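Long-range contacts in histone-lysine N-methyltransferase family member SUVH9 (Arabidopsis thaliana, PDB 4NJ5), which takes part in gene silencing, lacks methyltransferase activity, and may bind methylated DNA and recruit RNA polymerase V to chromatin: residues 17-21 / 420-424; 22-27 / 54-58. All blocks are in the same frame, centred on the assembly; numbering follows the deposited sequence.

Contact 1 of 2, residues 17-21 / 420-424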
loop_
_atom_site.group_PDB
_atom_site.type_symbol
_atom_site.label_atom_id
_atom_site.label_comp_id
_atom_site.label_asym_id
_atom_site.label_seq_id
_atom_site.Cartn_x
_atom_site.Cartn_y
_atom_site.Cartn_z
ATOM N N ARG A 17 -8.114 -9.443 -2.170
ATOM C CA ARG A 17 -6.945 -9.370 -1.298
ATOM C C ARG A 17 -5.888 -10.402 -1.713
ATOM O O ARG A 17 -4.721 -10.057 -1.964
ATOM C CB ARG A 17 -7.369 -9.581 0.157
ATOM C CG ARG A 17 -6.302 -9.252 1.179
ATOM C CD ARG A 17 -6.865 -9.288 2.596
ATOM N NE ARG A 17 -7.180 -10.641 3.050
ATOM C CZ ARG A 17 -6.292 -11.470 3.590
ATOM N NH1 ARG A 17 -5.031 -11.086 3.735
ATOM N NH2 ARG A 17 -6.661 -12.683 3.981
ATOM N N LYS A 18 -6.309 -11.660 -1.809
ATOM C CA LYS A 18 -5.412 -12.734 -2.240
ATOM C C LYS A 18 -4.810 -12.476 -3.628
ATOM O O LYS A 18 -3.618 -12.728 -3.866
ATOM C CB LYS A 18 -6.141 -14.081 -2.230
ATOM C CG LYS A 18 -6.441 -14.623 -0.840
ATOM C CD LYS A 18 -5.161 -15.024 -0.125
ATOM C CE LYS A 18 -5.438 -15.503 1.293
ATOM N NZ LYS A 18 -6.313 -16.711 1.324
ATOM N N THR A 19 -5.634 -11.968 -4.539
ATOM C CA THR A 19 -5.163 -11.693 -5.887
ATOM C C THR A 19 -4.052 -10.653 -5.869
ATOM O O THR A 19 -3.020 -10.823 -6.524
ATOM C CB THR A 19 -6.295 -11.206 -6.815
ATOM O OG1 THR A 19 -7.358 -12.168 -6.829
ATOM C CG2 THR A 19 -5.767 -11.017 -8.231
ATOM N N ARG A 20 -4.257 -9.579 -5.115
ATOM C CA ARG A 20 -3.261 -8.517 -5.052
ATOM C C ARG A 20 -1.969 -9.002 -4.401
ATOM O O ARG A 20 -0.866 -8.635 -4.831
ATOM C CB ARG A 20 -3.819 -7.275 -4.349
ATOM C CG ARG A 20 -4.963 -6.615 -5.119
ATOM C CD ARG A 20 -5.163 -5.157 -4.726
ATOM N NE ARG A 20 -4.045 -4.313 -5.144
ATOM C CZ ARG A 20 -4.055 -2.984 -5.096
ATOM N NH1 ARG A 20 -5.130 -2.342 -4.656
ATOM N NH2 ARG A 20 -2.995 -2.295 -5.496
ATOM N N MET A 21 -2.109 -9.844 -3.380
ATOM C CA MET A 21 -0.936 -10.436 -2.738
ATOM C C MET A 21 -0.111 -11.257 -3.729
ATOM O O MET A 21 1.128 -11.157 -3.769
ATOM C CB MET A 21 -1.349 -11.304 -1.554
ATOM C CG MET A 21 -1.188 -10.629 -0.211
ATOM S SD MET A 21 -1.333 -11.827 1.123
ATOM C CE MET A 21 -3.073 -12.232 0.995
ATOM N N ARG A 420 -3.115 -13.341 9.103
ATOM C CA ARG A 420 -3.982 -12.996 7.980
ATOM C C ARG A 420 -3.200 -12.868 6.671
ATOM O O ARG A 420 -3.719 -13.157 5.591
ATOM C CB ARG A 420 -4.751 -11.702 8.277
ATOM C CG ARG A 420 -5.240 -10.968 7.040
ATOM C CD ARG A 420 -6.668 -10.483 7.196
ATOM N NE ARG A 420 -6.763 -9.031 7.102
ATOM C CZ ARG A 420 -7.761 -8.388 6.508
ATOM N NH1 ARG A 420 -7.768 -7.063 6.472
ATOM N NH2 ARG A 420 -8.752 -9.066 5.950
ATOM N N TRP A 421 -1.942 -12.454 6.773
ATOM C CA TRP A 421 -1.143 -12.167 5.592
ATOM C C TRP A 421 0.024 -13.134 5.426
ATOM O O TRP A 421 1.054 -12.771 4.861
ATOM C CB TRP A 421 -0.625 -10.730 5.657
ATOM C CG TRP A 421 -1.694 -9.731 5.930
ATOM C CD1 TRP A 421 -2.137 -9.320 7.153
ATOM C CD2 TRP A 421 -2.475 -9.022 4.962
ATOM N NE1 TRP A 421 -3.138 -8.391 7.006
ATOM C CE2 TRP A 421 -3.366 -8.190 5.669
ATOM C CE3 TRP A 421 -2.502 -9.002 3.562
ATOM C CZ2 TRP A 421 -4.274 -7.350 5.030
ATOM C CZ3 TRP A 421 -3.405 -8.170 2.930
ATOM C CH2 TRP A 421 -4.277 -7.355 3.662
ATOM N N GLU A 422 -0.133 -14.362 5.904
ATOM C CA GLU A 422 0.953 -15.333 5.808
ATOM C C GLU A 422 1.216 -15.824 4.383
ATOM O O GLU A 422 2.267 -16.394 4.102
ATOM C CB GLU A 422 0.749 -16.492 6.794
ATOM C CG GLU A 422 1.070 -16.113 8.235
ATOM C CD GLU A 422 0.898 -17.257 9.214
ATOM O OE1 GLU A 422 0.570 -18.378 8.777
ATOM O OE2 GLU A 422 1.091 -17.035 10.429
ATOM N N ASP A 423 0.260 -15.592 3.491
ATOM C CA ASP A 423 0.419 -15.968 2.087
ATOM C C ASP A 423 1.236 -14.945 1.299
ATOM O O ASP A 423 1.430 -15.085 0.095
ATOM C CB ASP A 423 -0.942 -16.179 1.421
ATOM C CG ASP A 423 -1.647 -17.418 1.926
ATOM O OD1 ASP A 423 -0.970 -18.300 2.508
ATOM O OD2 ASP A 423 -2.876 -17.523 1.730
ATOM N N TRP A 424 1.704 -13.908 1.985
ATOM C CA TRP A 424 2.563 -12.898 1.372
ATOM C C TRP A 424 3.880 -13.527 0.920
ATOM O O TRP A 424 4.584 -14.157 1.709
ATOM C CB TRP A 424 2.809 -11.757 2.362
ATOM C CG TRP A 424 3.727 -10.691 1.871
ATOM C CD1 TRP A 424 4.941 -10.354 2.394
ATOM C CD2 TRP A 424 3.511 -9.815 0.758
ATOM N NE1 TRP A 424 5.495 -9.320 1.676
ATOM C CE2 TRP A 424 4.637 -8.971 0.668
ATOM C CE3 TRP A 424 2.475 -9.661 -0.168
ATOM C CZ2 TRP A 424 4.758 -7.987 -0.315
ATOM C CZ3 TRP A 424 2.595 -8.685 -1.142
ATOM C CH2 TRP A 424 3.729 -7.862 -1.208
HETATM O O HOH W 1 -4.981 -18.501 2.743
#
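R17 sends its guanidinium edge-on into the face of the W421 indole. The two planes stand 83° apart, NH1 pointing at the ring, and CZ sits 4.5 Å from the centroid of the W421 six-membered ring, close to its normal: a cation-pi contact in T-shaped form. A bend at chi3 (71°) turns the R17 head onto this face and toward R420 O, while further back along the chain R17 CG and CD lie against CZ3 and CH2 of W421. The same NH1 donates to R420 O over 3.1 Å in a fairly straight bond (153°), but it comes from above the carbonyl plane; R17 NH2 adds a weak bond to R420 O at 3.4 Å. R420 lays its CD over the centre of one face of the R17 guanidinium. Although the two arginine heads are close, their charges are probably balanced, as R17 pairs with E14 and R420 with D466.

One helical turn along, M21 comes to the W421 ring from the side. Its SD is 5.2 Å from the centroid of the W421 six-membered ring, at the ring edge, while M21 CG meets W424 CE3 at 3.8 Å. Both tryptophans are anchored by their indole nitrogens, W421 on P467 O and W424 on L330 O. At the more exposed border K18 NZ forms a rather long salt bridge with D423 OD2, 3.6 Å, and a water joins the pair: it accepts from K18 NZ at 2.6 Å and donates to D423 OD2 at 2.5 Å.

The type I beta turn W421-W424 carries both tryptophans; cation-pi and Met-aromatic contacts, with the R17 and K18 bonds, join this SET-domain loop to the long N-terminal helix 8-35.

Contact 2 of 2, residues 22-27 / 54-58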
loop_
_atom_site.group_PDB
_atom_site.type_symbol
_atom_site.label_atom_id
_atom_site.label_comp_id
_atom_site.label_asym_id
_atom_site.label_seq_id
_atom_site.Cartn_x
_atom_site.Cartn_y
_atom_site.Cartn_z
ATOM N N ILE A 22 -0.801 -12.061 -4.533
ATOM C CA ILE A 22 -0.133 -12.828 -5.577
ATOM C C ILE A 22 0.565 -11.913 -6.579
ATOM O O ILE A 22 1.740 -12.111 -6.894
ATOM C CB ILE A 22 -1.108 -13.753 -6.326
ATOM C CG1 ILE A 22 -1.538 -14.914 -5.428
ATOM C CG2 ILE A 22 -0.466 -14.289 -7.598
ATOM C CD1 ILE A 22 -2.426 -15.927 -6.126
ATOM N N TYR A 23 -0.153 -10.905 -7.068
ATOM C CA TYR A 23 0.414 -9.995 -8.062
ATOM C C TYR A 23 1.701 -9.319 -7.576
ATOM O O TYR A 23 2.748 -9.412 -8.229
ATOM C CB TYR A 23 -0.615 -8.948 -8.502
ATOM C CG TYR A 23 -0.082 -7.977 -9.532
ATOM C CD1 TYR A 23 -0.002 -8.329 -10.874
ATOM C CD2 TYR A 23 0.342 -6.711 -9.161
ATOM C CE1 TYR A 23 0.486 -7.445 -11.816
ATOM C CE2 TYR A 23 0.836 -5.820 -10.096
ATOM C CZ TYR A 23 0.905 -6.192 -11.421
ATOM O OH TYR A 23 1.395 -5.304 -12.348
ATOM N N ASP A 24 1.626 -8.659 -6.424
ATOM C CA ASP A 24 2.795 -7.960 -5.892
ATOM C C ASP A 24 3.953 -8.899 -5.527
ATOM O O ASP A 24 5.126 -8.557 -5.742
ATOM C CB ASP A 24 2.409 -7.059 -4.712
ATOM C CG ASP A 24 1.766 -5.757 -5.163
ATOM O OD1 ASP A 24 2.215 -5.196 -6.186
ATOM O OD2 ASP A 24 0.810 -5.295 -4.500
ATOM N N SER A 25 3.632 -10.079 -4.994
ATOM C CA SER A 25 4.675 -11.066 -4.718
ATOM C C SER A 25 5.390 -11.493 -5.998
ATOM O O SER A 25 6.619 -11.596 -6.030
ATOM C CB SER A 25 4.100 -12.293 -4.013
ATOM O OG SER A 25 3.571 -11.938 -2.752
ATOM N N LEU A 26 4.610 -11.734 -7.050
ATOM C CA LEU A 26 5.157 -12.141 -8.341
ATOM C C LEU A 26 6.069 -11.058 -8.918
ATOM O O LEU A 26 7.196 -11.347 -9.341
ATOM C CB LEU A 26 4.028 -12.449 -9.325
ATOM C CG LEU A 26 4.192 -13.629 -10.285
ATOM C CD1 LEU A 26 3.321 -13.400 -11.512
ATOM C CD2 LEU A 26 5.644 -13.847 -10.692
ATOM N N ARG A 27 5.572 -9.822 -8.946
ATOM C CA ARG A 27 6.391 -8.690 -9.369
ATOM C C ARG A 27 7.722 -8.691 -8.636
ATOM O O ARG A 27 8.788 -8.671 -9.259
ATOM C CB ARG A 27 5.684 -7.366 -9.083
ATOM C CG ARG A 27 4.815 -6.834 -10.198
ATOM C CD ARG A 27 4.582 -5.337 -10.019
ATOM N NE ARG A 27 4.301 -4.983 -8.628
ATOM C CZ ARG A 27 5.156 -4.355 -7.824
ATOM N NH1 ARG A 27 6.355 -4.003 -8.273
ATOM N NH2 ARG A 27 4.811 -4.080 -6.572
ATOM N N ALA A 54 4.364 -9.759 -14.812
ATOM C CA ALA A 54 3.566 -10.337 -13.734
ATOM C C ALA A 54 2.110 -10.472 -14.176
ATOM O O ALA A 54 1.472 -11.509 -13.963
ATOM C CB ALA A 54 3.671 -9.488 -12.480
ATOM N N GLY A 55 1.599 -9.423 -14.812
ATOM C CA GLY A 55 0.271 -9.466 -15.392
ATOM C C GLY A 55 0.059 -10.610 -16.371
ATOM O O GLY A 55 -0.898 -11.371 -16.231
ATOM N N SER A 56 0.943 -10.740 -17.358
ATOM C CA SER A 56 0.772 -11.762 -18.395
ATOM C C SER A 56 0.878 -13.179 -17.827
ATOM O O SER A 56 0.152 -14.094 -18.243
ATOM C CB SER A 56 1.785 -11.569 -19.528
ATOM O OG SER A 56 3.093 -11.927 -19.115
ATOM N N MET A 57 1.790 -13.351 -16.875
ATOM C CA MET A 57 1.930 -14.622 -16.180
ATOM C C MET A 57 0.671 -14.966 -15.393
ATOM O O MET A 57 0.245 -16.118 -15.374
ATOM C CB MET A 57 3.136 -14.600 -15.246
ATOM C CG MET A 57 4.463 -14.609 -15.966
ATOM S SD MET A 57 5.839 -14.568 -14.809
ATOM C CE MET A 57 5.641 -16.153 -13.996
ATOM N N MET A 58 0.075 -13.976 -14.744
ATOM C CA MET A 58 -1.168 -14.239 -14.030
ATOM C C MET A 58 -2.319 -14.509 -14.992
ATOM O O MET A 58 -3.257 -15.235 -14.662
ATOM C CB MET A 58 -1.509 -13.107 -13.064
ATOM C CG MET A 58 -0.655 -13.133 -11.815
ATOM S SD MET A 58 -1.154 -11.902 -10.613
ATOM C CE MET A 58 -2.760 -12.520 -10.134
#
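Two nitrogens of R27 grip a single oxygen, D24 OD1, one turn back on the same helix, while the R27 CG lies against A54 CB of the facing helix. R27 NH2 reaches D24 OD1 at 2.9 Å and R27 NE at 3.2 Å, a side-on salt bridge with the oxygen in the guanidinium plane. The other carboxylate oxygen, D24 OD2, takes a hydrogen bond from N493. Because both groups belong to helix 8-35, this pairing fixes the R27 head without crossing the interface, and its aliphatic part is what does the touching.

Between the helices themselves the contact is apolar. A54 points its methyl at the other helix, where Y23 CE1 meets it at 3.8 Å. L26 reaches across as well: its CD1 packs on A54 O, M57 CB and M58 CG, and its CD2 on the methyl of M57. M58, extended at chi2 (-175°), brings SD to 3.7 Å from Y23 CB, at the edge of the tyrosine ring, with the sulfur 5.1 Å from the Y23 ring centroid; a bend at chi3 (67°) then sets its CE on I22 CG2 at 3.9 Å. G55 N also lies at the edge of the Y23 ring, near its plane, 3.8 Å from Y23 CE1. Y23 touches V92 and E89 of helix 87-92 too, and M58 touches V92.

Over these segments the axes approach to 9.7 Å at 123°, a steep, antiparallel-leaning crossing, and the join is a buried helix-helix interface of the N-terminal region, which includes a Met-aromatic contact between M58 and Y23.

Overall arrangement
Helix 8-35 serves both contacts: residues 17-21 face the SET-domain loop in contact 1, and the next turns, 22-27, face helix 46-60 in contact 2. Their centres are 12 Å apart, and they touch directly, W424 CE3 lying 3.6 Å from S25 OG and T19 CG2 3.9 Å from M58 CE. S25 is a further joint, its hydroxyl hydrogen-bonded to M21 O and to G425 N. Along the chain, contact 2 is nested within the loop that contact 1 closes. The two thus tie the N-terminal helices to the SET domain, and both lie away from the triangular zinc cluster of the pre-SET region.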